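Local coordinates for mitotic checkpoint control protein kinase BUB1 (Drosophila melanogaster, PDB 6JKK) that serves the mitotic checkpoint at kinetochores and, through the kinase domain described here, probably binds ATP and phosphorylates other proteins, at residues Q165-V170 against Q311-Q316; S107-P112 against N199-Q204; T244-L249 against R302-M307; I275-T280 against I294-L299. All blocks are in the same frame, centred on the assembly; numbering follows the deposited sequence.

All four contacts lie in the kinase domain, and contact 1, between two helices, touches each of the others. Arg314 NH2 reaches Asn199 OD1 of contact 2 at 2.9 Å, Val170 CG1 meets Leu249 CD2 of contact 3 at 4.1 Å, and Leu313 CD1 meets Leu298 CG of contact 4 at 3.7 Å. Contacts 3 and 4 also touch, Leu249 CB lying 3.8 Å from Leu298 O. Contact 2 stands apart from both of these, its nearest atoms about 12 Å from contact 3 and about 13 Å from contact 4. It approaches the nucleotide site: the Gln204 side chain is about 12 Å from that of Lys85, predicted to bind ATP.

Contact 1: residues Q165-V170 against Q311-Q316; sequences QMLDIV and QQLRTQ
Gln311 NE2 gives its hydrogens to two carboxylates, Asp168 across the contact and Asp171, three residues on in helix 156-175. The bond to Asp168 OD1 is 3.0 Å long with an N-H...O angle of 162°; the oxygen lies in the amide plane and is met nearly end-on to its C-O bond. The other end of the same amide serves Arg314: Gln311 OE1 accepts Arg314 NH1 on a lone pair at 3.0 Å, in the plane of the guanidinium. The chain of Gln311 starts out away from helix 156-175, and a bend at chi2 turns the amide back to it. Asp168 and Arg314 meet by stacking. Their planes are 6° apart, and Asp168 CG sits 3.5 Å above the centre of the guanidinium. No N-H points at Asp168 OD2, which is 3.6 Å from Arg314 NH2, a long salt bridge of charge alone. Arg314 NE also donates to Cys164 O, and NH2 to Asn199 OD1. Beside these polar groups, Leu167 CB runs alongside Arg314 CG at 3.6 Å, while Leu167 CD1 packs on Leu313 CB at 4.0 Å. The two helices are close to antiparallel, at 166°. With NE, NH1 and NH2 each bonded, the buried guanidinium has little freedom to turn and presents a face to Asp168, which probably favours the ionised carboxylate.

Contact 2: residues S107-P112 against N199-Q204; sequences SEQMIP and NEVSLQ
Gln109 NE2 donates to Asn199 O at 2.7 Å, with the N-H bent to 139° and the donor lying above the carbonyl plane. Gln204 NE2 donates in the reverse direction to Pro112 O, at 2.9 Å and a straighter 168°, again from above the carbonyl plane. Both glutamines are extended with CG anti to the backbone N (chi1 -173° in Gln109), and this carries each amide across the gap. Pro112 O also accepts a water, which donates in turn to Leu203 O at 2.9 Å and so bridges the two backbones. Between the amides Val201 CG1 presses against Gln109 O at 3.3 Å and packs on Met110 CE at 3.9 Å. An alanine in place of Gln109 would remove the amide that donates to Asn199 O and would probably leave that carbonyl without its link to residues 107-112. Further out, Met110 rests on Asp168 and His172 of helix 156-175, while backbone bonds of Ser202 to Met191 and of Gln204 to Leu189 hold residues 202-204 beside residues 189-191. The arrangement is that of the protein kinase αC-β4 loop, which follows helix 92-104 of the N-terminal lobe and docks on the C-terminal lobe at the β7-β8 turn and the start of β8, the strand that leads on to the DFG motif.

Contact 3: residues T244-L249 against R302-M307; sequences TYQLDL and RDCRTM
The backbones of residues 244-249 and 302-307 come together at Thr244 and Cys304, whose CA atoms are 6.1 Å apart, where the chain entering helix 246-261 passes a loop without regular structure. Gln246 carries the polar part of the contact. Its NE2 points at Cys304 SG, 3.3 Å away and nearly straight at 171°, with the sulfur in the amide plane. The other side of the amide turns back on its own segment: OE1 accepts Thr244 N at 2.7 Å, the donor tilted 33° from the carbonyl plane. Held at both ends, the amide has little freedom to rotate, and its flat surface takes a methyl group, Met307 CE standing 3.5 Å above Gln246 CD. Met307 arrives there by bends at chi2 and chi3, which fold the thioether against the start of the helix. Its SD meets Tyr245 CB at 3.8 Å and touches Leu249 CD1 more loosely. Helix 246-261 corresponds to αF, the central helix of the kinase C-terminal lobe. Asp248, in its first turn, shows the αF hallmark: it accepts the backbone N-H groups of His180 and Ala181, at the start of the HAD form of the catalytic HRD motif. The opposing residues belong to the connection between helices 288-299 and 310-322. A water 2.6 Å from Thr244 OG1 donates to Cys304 O, adding a second, indirect tie beside the thiol. Near it Thr244 OG1 rests on Cys304 CB at 3.8 Å, and Tyr245 extends to the ring of His174 in helix 156-175.

Contact 4: residues I275-T280 against I294-L299; sequences IWMPKT and IFRTLL
The Phe295 ring is met by Pro278, whose CG lies 3.9 Å from Phe295 CD2; the two side chains cross at about a right angle. The second aromatic, Trp276, swings its indole away from the helix to Val267, Gln269 and Thr239, leaving its backbone carbonyl to touch helix 288-299. Trp276 O lies 3.7 Å from Leu299 CD1 and is hydrogen-bonded to Asn300 ND2. That same Leu299 methyl also meets Pro278 CD at 3.8 Å, so one methyl touches both the Trp276 carbonyl and the proline ring. The strand is one arm of a two-stranded antiparallel hairpin, 267-269 with 276-278, secured by backbone bonding of Met277 with Val268. It occupies the part of the chain between αF and αH where protein kinases commonly carry helix αG, and helix 288-299, probably αH, passes it at 132° with 7.9 Å between the axes. Met277 lies against the backbone and CB of Arg296. With CG anti to the carbonyl carbon (chi1 -67°) and further bends at chi2 and chi3, the chain curls so that SD rests 3.6 Å from Arg296 CA and CE reaches Phe295 CB at 4.0 Å. An alanine here would probably open a gap over the first atoms of Arg296 and leave Phe295 CB without its methyl neighbour. Two residues earlier, Ile275 CG2 packs on Arg296 CG at 4.0 Å, while the guanidinium turns to Asn293 OD1 one turn back along the helix.

Contact 1: residues Q165-V170 against Q311-Q316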
# COMPACT_ATOMS: atom_id res chain seq x y z
N GLN A 165 1.73 2.20 -12.44
CA GLN A 165 2.71 2.26 -11.36
C GLN A 165 2.37 1.31 -10.22
O GLN A 165 3.25 0.61 -9.72
CB GLN A 165 2.81 3.69 -10.81
CG GLN A 165 3.39 4.70 -11.78
CD GLN A 165 3.44 6.09 -11.17
OE1 GLN A 165 3.97 6.26 -10.07
NE2 GLN A 165 2.88 7.07 -11.86
N MET A 166 1.11 1.31 -9.81
CA MET A 166 0.69 0.46 -8.69
C MET A 166 0.88 -1.00 -9.03
O MET A 166 1.24 -1.80 -8.17
CB MET A 166 -0.78 0.73 -8.31
CG MET A 166 -1.00 2.02 -7.56
SD MET A 166 -2.71 2.20 -7.02
CE MET A 166 -3.53 2.35 -8.61
N LEU A 167 0.61 -1.36 -10.29
CA LEU A 167 0.82 -2.72 -10.75
C LEU A 167 2.30 -3.10 -10.64
O LEU A 167 2.64 -4.22 -10.27
CB LEU A 167 0.35 -2.88 -12.19
CG LEU A 167 -1.15 -3.13 -12.36
CD1 LEU A 167 -1.59 -2.74 -13.77
CD2 LEU A 167 -1.46 -4.58 -12.07
N ASP A 168 3.18 -2.16 -10.99
CA ASP A 168 4.62 -2.43 -10.95
C ASP A 168 5.06 -2.65 -9.51
O ASP A 168 5.85 -3.54 -9.22
CB ASP A 168 5.40 -1.27 -11.59
CG ASP A 168 6.55 -1.74 -12.47
OD1 ASP A 168 6.60 -2.94 -12.82
OD2 ASP A 168 7.38 -0.88 -12.83
N ILE A 169 4.54 -1.82 -8.61
CA ILE A 169 4.93 -1.91 -7.20
C ILE A 169 4.48 -3.23 -6.57
O ILE A 169 5.24 -3.88 -5.84
CB ILE A 169 4.36 -0.71 -6.40
CG1 ILE A 169 5.05 0.59 -6.85
CG2 ILE A 169 4.56 -0.91 -4.90
CD1 ILE A 169 4.37 1.87 -6.36
N VAL A 170 3.24 -3.64 -6.86
CA VAL A 170 2.70 -4.89 -6.33
C VAL A 170 3.41 -6.10 -6.94
O VAL A 170 3.71 -7.07 -6.24
CB VAL A 170 1.17 -4.95 -6.57
CG1 VAL A 170 0.61 -6.31 -6.18
CG2 VAL A 170 0.49 -3.85 -5.79
N GLN A 311 2.46 -7.69 -15.54
CA GLN A 311 3.18 -6.93 -16.56
C GLN A 311 2.38 -6.82 -17.85
O GLN A 311 2.44 -5.79 -18.52
CB GLN A 311 4.57 -7.53 -16.82
CG GLN A 311 5.55 -7.32 -15.66
CD GLN A 311 5.67 -5.85 -15.23
OE1 GLN A 311 5.73 -4.95 -16.07
NE2 GLN A 311 5.72 -5.62 -13.92
N GLN A 312 1.64 -7.88 -18.19
CA GLN A 312 0.77 -7.83 -19.38
C GLN A 312 -0.31 -6.76 -19.19
O GLN A 312 -0.71 -6.08 -20.14
CB GLN A 312 0.12 -9.19 -19.62
CG GLN A 312 -1.08 -9.17 -20.58
CD GLN A 312 -0.72 -8.74 -21.99
OE1 GLN A 312 0.41 -8.95 -22.44
NE2 GLN A 312 -1.67 -8.13 -22.69
N LEU A 313 -0.78 -6.60 -17.96
CA LEU A 313 -1.76 -5.56 -17.67
C LEU A 313 -1.12 -4.18 -17.82
O LEU A 313 -1.75 -3.25 -18.33
CB LEU A 313 -2.35 -5.74 -16.27
CG LEU A 313 -3.19 -7.00 -16.08
CD1 LEU A 313 -3.78 -7.06 -14.68
CD2 LEU A 313 -4.29 -7.07 -17.13
N ARG A 314 0.13 -4.05 -17.38
CA ARG A 314 0.85 -2.78 -17.54
C ARG A 314 1.00 -2.48 -19.03
O ARG A 314 0.83 -1.34 -19.45
CB ARG A 314 2.21 -2.82 -16.85
CG ARG A 314 2.15 -2.83 -15.33
CD ARG A 314 3.54 -2.66 -14.70
NE ARG A 314 4.09 -1.32 -14.91
CZ ARG A 314 5.14 -1.03 -15.66
NH1 ARG A 314 5.81 -2.00 -16.28
NH2 ARG A 314 5.55 0.23 -15.78
N THR A 315 1.29 -3.51 -19.82
CA THR A 315 1.40 -3.34 -21.27
C THR A 315 0.10 -2.81 -21.87
O THR A 315 0.11 -1.93 -22.74
CB THR A 315 1.81 -4.65 -21.95
OG1 THR A 315 3.13 -5.00 -21.52
CG2 THR A 315 1.81 -4.51 -23.49
N GLN A 316 -1.03 -3.32 -21.39
CA GLN A 316 -2.32 -2.87 -21.90
C GLN A 316 -2.52 -1.39 -21.63
O GLN A 316 -2.96 -0.64 -22.52
CB GLN A 316 -3.47 -3.70 -21.30
CG GLN A 316 -3.48 -5.16 -21.75
CD GLN A 316 -4.80 -5.85 -21.44
OE1 GLN A 316 -5.87 -5.33 -21.77
NE2 GLN A 316 -4.73 -7.01 -20.81

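Contact 2: residues S107-P112 against N199-Q204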
# COMPACT_ATOMS: atom_id res chain seq x y z
N SER A 107 16.06 -3.97 -7.27
CA SER A 107 15.86 -2.87 -8.21
C SER A 107 16.10 -1.50 -7.58
O SER A 107 15.50 -1.16 -6.56
CB SER A 107 14.45 -2.92 -8.80
OG SER A 107 14.24 -1.87 -9.72
N GLU A 108 17.00 -0.72 -8.18
CA GLU A 108 17.17 0.69 -7.82
C GLU A 108 15.84 1.40 -8.03
O GLU A 108 15.42 2.25 -7.24
CB GLU A 108 18.25 1.35 -8.69
CG GLU A 108 19.68 1.08 -8.24
CD GLU A 108 20.07 -0.39 -8.33
OE1 GLU A 108 19.65 -1.06 -9.29
OE2 GLU A 108 20.79 -0.87 -7.43
N GLN A 109 15.16 1.03 -9.12
CA GLN A 109 13.88 1.62 -9.48
C GLN A 109 12.81 1.51 -8.39
O GLN A 109 11.99 2.42 -8.23
CB GLN A 109 13.37 0.97 -10.78
CG GLN A 109 12.11 1.61 -11.35
CD GLN A 109 11.52 0.81 -12.49
OE1 GLN A 109 11.84 -0.37 -12.67
NE2 GLN A 109 10.64 1.43 -13.26
N MET A 110 12.83 0.41 -7.64
CA MET A 110 11.74 0.08 -6.71
C MET A 110 11.99 0.47 -5.25
O MET A 110 11.07 0.43 -4.43
CB MET A 110 11.40 -1.41 -6.79
CG MET A 110 10.67 -1.82 -8.06
SD MET A 110 9.12 -0.93 -8.27
CE MET A 110 9.49 -0.13 -9.82
N ILE A 111 13.22 0.84 -4.92
CA ILE A 111 13.53 1.20 -3.53
C ILE A 111 12.64 2.33 -2.96
O ILE A 111 12.11 2.19 -1.85
CB ILE A 111 15.04 1.44 -3.33
CG1 ILE A 111 15.80 0.12 -3.50
CG2 ILE A 111 15.31 2.03 -1.95
CD1 ILE A 111 17.26 0.29 -3.88
N PRO A 112 12.44 3.44 -3.71
CA PRO A 112 11.54 4.48 -3.20
C PRO A 112 10.06 4.07 -3.14
O PRO A 112 9.25 4.83 -2.60
CB PRO A 112 11.71 5.62 -4.21
CG PRO A 112 13.04 5.38 -4.85
CD PRO A 112 13.14 3.89 -4.93
N ASN A 199 7.09 4.77 -16.33
CA ASN A 199 7.97 3.86 -15.58
C ASN A 199 8.66 4.39 -14.32
O ASN A 199 8.98 3.61 -13.43
CB ASN A 199 9.01 3.22 -16.51
CG ASN A 199 8.38 2.38 -17.60
OD1 ASN A 199 7.29 1.85 -17.44
ND2 ASN A 199 9.08 2.24 -18.73
N GLU A 200 8.91 5.70 -14.25
CA GLU A 200 9.45 6.26 -13.02
C GLU A 200 8.33 6.29 -11.98
O GLU A 200 7.21 6.71 -12.27
CB GLU A 200 10.07 7.65 -13.21
CG GLU A 200 10.34 8.44 -11.94
CD GLU A 200 11.45 7.86 -11.09
OE1 GLU A 200 12.64 8.12 -11.39
OE2 GLU A 200 11.14 7.15 -10.11
N VAL A 201 8.64 5.81 -10.79
CA VAL A 201 7.63 5.69 -9.75
C VAL A 201 7.53 6.98 -8.94
O VAL A 201 8.54 7.55 -8.52
CB VAL A 201 7.90 4.44 -8.87
CG1 VAL A 201 9.18 3.74 -9.30
CG2 VAL A 201 7.95 4.80 -7.39
N SER A 202 6.30 7.44 -8.76
CA SER A 202 6.04 8.59 -7.90
C SER A 202 5.22 8.18 -6.69
O SER A 202 4.99 8.98 -5.78
CB SER A 202 5.32 9.69 -8.67
OG SER A 202 6.10 10.15 -9.76
N LEU A 203 4.80 6.91 -6.68
CA LEU A 203 4.02 6.35 -5.57
C LEU A 203 4.87 5.53 -4.60
O LEU A 203 5.92 5.00 -4.96
CB LEU A 203 2.93 5.44 -6.13
CG LEU A 203 1.48 5.91 -6.27
CD1 LEU A 203 1.33 7.42 -6.30
CD2 LEU A 203 0.86 5.26 -7.50
N GLN A 204 4.38 5.42 -3.36
CA GLN A 204 5.04 4.58 -2.36
C GLN A 204 3.98 3.81 -1.57
O GLN A 204 3.01 4.40 -1.08
CB GLN A 204 5.89 5.43 -1.41
CG GLN A 204 6.66 4.63 -0.36
CD GLN A 204 7.51 5.52 0.53
OE1 GLN A 204 7.07 5.92 1.61
NE2 GLN A 204 8.71 5.83 0.08
O HOH W 1 8.13 6.74 -4.41

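Contact 3: residues T244-L249 against R302-M307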
# COMPACT_ATOMS: atom_id res chain seq x y z
N THR A 244 -4.04 -16.47 -1.62
CA THR A 244 -2.78 -15.89 -1.18
C THR A 244 -2.69 -14.49 -1.77
O THR A 244 -3.28 -13.55 -1.24
CB THR A 244 -1.56 -16.73 -1.62
OG1 THR A 244 -1.62 -16.98 -3.03
CG2 THR A 244 -1.52 -18.06 -0.87
N TYR A 245 -1.98 -14.36 -2.88
CA TYR A 245 -1.75 -13.06 -3.50
C TYR A 245 -3.01 -12.39 -4.05
O TYR A 245 -3.03 -11.17 -4.26
CB TYR A 245 -0.67 -13.17 -4.60
CG TYR A 245 0.65 -13.71 -4.08
CD1 TYR A 245 1.59 -12.86 -3.51
CD2 TYR A 245 0.95 -15.06 -4.17
CE1 TYR A 245 2.80 -13.35 -3.03
CE2 TYR A 245 2.14 -15.56 -3.70
CZ TYR A 245 3.07 -14.70 -3.13
OH TYR A 245 4.26 -15.21 -2.67
N GLN A 246 -4.07 -13.17 -4.27
CA GLN A 246 -5.34 -12.63 -4.77
C GLN A 246 -5.87 -11.49 -3.90
O GLN A 246 -6.56 -10.59 -4.39
CB GLN A 246 -6.41 -13.72 -4.87
CG GLN A 246 -6.05 -14.92 -5.76
CD GLN A 246 -5.38 -16.04 -4.98
OE1 GLN A 246 -4.50 -15.80 -4.16
NE2 GLN A 246 -5.81 -17.27 -5.24
N LEU A 247 -5.55 -11.54 -2.60
CA LEU A 247 -6.02 -10.53 -1.65
C LEU A 247 -5.52 -9.14 -2.02
O LEU A 247 -6.26 -8.15 -1.93
CB LEU A 247 -5.59 -10.90 -0.22
CG LEU A 247 -6.11 -9.99 0.90
CD1 LEU A 247 -7.64 -10.01 0.93
CD2 LEU A 247 -5.55 -10.38 2.26
N ASP A 248 -4.25 -9.07 -2.42
CA ASP A 248 -3.66 -7.80 -2.85
C ASP A 248 -4.22 -7.36 -4.19
O ASP A 248 -4.46 -6.17 -4.41
CB ASP A 248 -2.14 -7.95 -2.96
CG ASP A 248 -1.44 -7.72 -1.65
OD1 ASP A 248 -2.14 -7.46 -0.65
OD2 ASP A 248 -0.20 -7.81 -1.63
N LEU A 249 -4.44 -8.32 -5.09
CA LEU A 249 -4.91 -8.01 -6.44
C LEU A 249 -6.35 -7.49 -6.37
O LEU A 249 -6.76 -6.63 -7.14
CB LEU A 249 -4.79 -9.23 -7.35
CG LEU A 249 -3.36 -9.80 -7.45
CD1 LEU A 249 -3.26 -10.91 -8.47
CD2 LEU A 249 -2.36 -8.70 -7.78
N ARG A 302 -8.02 -18.34 -11.01
CA ARG A 302 -8.42 -19.75 -10.92
C ARG A 302 -8.03 -20.40 -9.59
O ARG A 302 -8.86 -21.02 -8.92
CB ARG A 302 -7.81 -20.53 -12.09
CG ARG A 302 -8.77 -21.47 -12.77
CD ARG A 302 -8.24 -21.92 -14.12
NE ARG A 302 -7.06 -22.77 -14.00
CZ ARG A 302 -5.86 -22.48 -14.49
NH1 ARG A 302 -5.68 -21.34 -15.15
NH2 ARG A 302 -4.85 -23.32 -14.33
N ASP A 303 -6.76 -20.26 -9.22
CA ASP A 303 -6.24 -20.89 -8.01
C ASP A 303 -5.02 -20.14 -7.49
O ASP A 303 -4.59 -19.16 -8.11
CB ASP A 303 -5.89 -22.36 -8.27
CG ASP A 303 -5.00 -22.55 -9.49
OD1 ASP A 303 -4.00 -21.81 -9.62
OD2 ASP A 303 -5.30 -23.43 -10.32
N CYS A 304 -4.45 -20.60 -6.38
CA CYS A 304 -3.29 -19.93 -5.78
C CYS A 304 -1.98 -20.34 -6.43
O CYS A 304 -0.93 -19.78 -6.13
CB CYS A 304 -3.21 -20.23 -4.28
SG CYS A 304 -4.65 -19.72 -3.33
N ARG A 305 -2.05 -21.32 -7.32
CA ARG A 305 -0.85 -21.83 -7.95
C ARG A 305 -0.24 -20.85 -8.94
O ARG A 305 0.98 -20.73 -9.03
CB ARG A 305 -1.13 -23.16 -8.66
CG ARG A 305 -1.48 -24.28 -7.71
CD ARG A 305 -0.99 -25.60 -8.25
NE ARG A 305 -0.61 -26.53 -7.19
CZ ARG A 305 -1.36 -27.54 -6.77
NH1 ARG A 305 -2.54 -27.78 -7.32
NH2 ARG A 305 -0.92 -28.33 -5.79
N THR A 306 -1.10 -20.16 -9.69
CA THR A 306 -0.65 -19.20 -10.70
C THR A 306 -1.44 -17.90 -10.63
O THR A 306 -2.67 -17.90 -10.69
CB THR A 306 -0.77 -19.78 -12.12
OG1 THR A 306 -2.15 -19.94 -12.46
CG2 THR A 306 -0.08 -21.13 -12.22
N MET A 307 -0.73 -16.78 -10.48
CA MET A 307 -1.36 -15.46 -10.50
C MET A 307 -1.36 -14.91 -11.92
O MET A 307 -0.55 -15.34 -12.75
CB MET A 307 -0.61 -14.51 -9.56
CG MET A 307 -0.71 -14.89 -8.09
SD MET A 307 -2.41 -14.87 -7.50
CE MET A 307 -2.64 -16.60 -7.12
O HOH W 2 0.23 -18.74 -3.70

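Contact 4: residues I275-T280 against I294-L299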
# COMPACT_ATOMS: atom_id res chain seq x y z
N ILE A 275 -18.75 -14.80 -12.96
CA ILE A 275 -17.65 -13.84 -12.99
C ILE A 275 -17.96 -12.62 -12.13
O ILE A 275 -19.03 -12.02 -12.23
CB ILE A 275 -17.37 -13.40 -14.45
CG1 ILE A 275 -16.84 -14.58 -15.28
CG2 ILE A 275 -16.39 -12.24 -14.48
CD1 ILE A 275 -15.53 -15.15 -14.77
N TRP A 276 -17.01 -12.26 -11.27
CA TRP A 276 -17.16 -11.10 -10.40
C TRP A 276 -16.60 -9.83 -11.04
O TRP A 276 -15.49 -9.81 -11.56
CB TRP A 276 -16.48 -11.36 -9.06
CG TRP A 276 -17.10 -12.50 -8.29
CD1 TRP A 276 -16.88 -13.84 -8.48
CD2 TRP A 276 -18.03 -12.39 -7.20
NE1 TRP A 276 -17.63 -14.57 -7.58
CE2 TRP A 276 -18.33 -13.70 -6.78
CE3 TRP A 276 -18.63 -11.32 -6.55
CZ2 TRP A 276 -19.22 -13.96 -5.73
CZ3 TRP A 276 -19.51 -11.58 -5.51
CH2 TRP A 276 -19.80 -12.88 -5.11
N MET A 277 -17.40 -8.77 -11.01
CA MET A 277 -16.99 -7.47 -11.53
C MET A 277 -17.54 -6.40 -10.60
O MET A 277 -18.46 -6.65 -9.82
CB MET A 277 -17.55 -7.26 -12.95
CG MET A 277 -16.97 -8.19 -14.00
SD MET A 277 -15.20 -7.91 -14.24
CE MET A 277 -15.26 -6.51 -15.37
N PRO A 278 -16.95 -5.19 -10.65
CA PRO A 278 -17.56 -4.10 -9.87
C PRO A 278 -18.98 -3.85 -10.33
O PRO A 278 -19.31 -4.07 -11.50
CB PRO A 278 -16.68 -2.90 -10.22
CG PRO A 278 -15.34 -3.50 -10.57
CD PRO A 278 -15.68 -4.79 -11.28
N LYS A 279 -19.83 -3.39 -9.41
CA LYS A 279 -21.22 -3.10 -9.71
C LYS A 279 -21.32 -1.95 -10.72
O LYS A 279 -22.26 -1.88 -11.51
CB LYS A 279 -21.93 -2.73 -8.41
CG LYS A 279 -23.44 -2.76 -8.46
CD LYS A 279 -23.99 -2.74 -7.05
CE LYS A 279 -25.49 -2.55 -7.04
NZ LYS A 279 -26.02 -2.60 -5.64
N THR A 280 -20.32 -1.08 -10.69
CA THR A 280 -20.25 0.09 -11.56
C THR A 280 -19.89 -0.28 -13.00
O THR A 280 -18.89 -0.96 -13.24
CB THR A 280 -19.20 1.09 -11.03
OG1 THR A 280 -19.57 1.54 -9.72
CG2 THR A 280 -19.10 2.29 -11.96
N ILE A 294 -8.74 -5.59 -17.25
CA ILE A 294 -7.97 -5.42 -16.03
C ILE A 294 -8.75 -5.87 -14.79
O ILE A 294 -8.24 -6.64 -13.98
CB ILE A 294 -7.50 -3.96 -15.87
CG1 ILE A 294 -6.56 -3.56 -17.01
CG2 ILE A 294 -6.81 -3.76 -14.51
CD1 ILE A 294 -6.32 -2.06 -17.11
N PHE A 295 -9.98 -5.39 -14.66
CA PHE A 295 -10.81 -5.73 -13.50
C PHE A 295 -11.10 -7.23 -13.46
O PHE A 295 -10.98 -7.87 -12.41
CB PHE A 295 -12.12 -4.93 -13.52
CG PHE A 295 -11.94 -3.44 -13.37
CD1 PHE A 295 -10.71 -2.89 -13.03
CD2 PHE A 295 -13.02 -2.58 -13.56
CE1 PHE A 295 -10.55 -1.52 -12.89
CE2 PHE A 295 -12.88 -1.21 -13.43
CZ PHE A 295 -11.64 -0.68 -13.09
N ARG A 296 -11.48 -7.79 -14.61
CA ARG A 296 -11.84 -9.21 -14.67
C ARG A 296 -10.65 -10.11 -14.36
O ARG A 296 -10.78 -11.11 -13.64
CB ARG A 296 -12.42 -9.56 -16.04
CG ARG A 296 -13.01 -10.96 -16.11
CD ARG A 296 -13.57 -11.30 -17.49
NE ARG A 296 -13.74 -10.13 -18.34
CZ ARG A 296 -12.88 -9.77 -19.30
NH1 ARG A 296 -11.79 -10.48 -19.52
NH2 ARG A 296 -13.12 -8.69 -20.03
N THR A 297 -9.48 -9.74 -14.88
CA THR A 297 -8.27 -10.54 -14.71
C THR A 297 -7.81 -10.53 -13.25
O THR A 297 -7.37 -11.55 -12.72
CB THR A 297 -7.15 -10.01 -15.61
OG1 THR A 297 -7.56 -10.10 -16.97
CG2 THR A 297 -5.88 -10.80 -15.41
N LEU A 298 -7.91 -9.36 -12.62
CA LEU A 298 -7.42 -9.22 -11.25
C LEU A 298 -8.41 -9.75 -10.22
O LEU A 298 -8.01 -10.13 -9.12
CB LEU A 298 -7.06 -7.76 -10.96
CG LEU A 298 -5.84 -7.16 -11.65
CD1 LEU A 298 -5.79 -5.65 -11.47
CD2 LEU A 298 -4.57 -7.79 -11.12
N LEU A 299 -9.70 -9.78 -10.57
CA LEU A 299 -10.73 -10.25 -9.64
C LEU A 299 -11.02 -11.74 -9.76
O LEU A 299 -11.48 -12.37 -8.80
CB LEU A 299 -12.03 -9.48 -9.86
CG LEU A 299 -12.09 -8.04 -9.37
CD1 LEU A 299 -13.42 -7.40 -9.73
CD2 LEU A 299 -11.88 -7.99 -7.87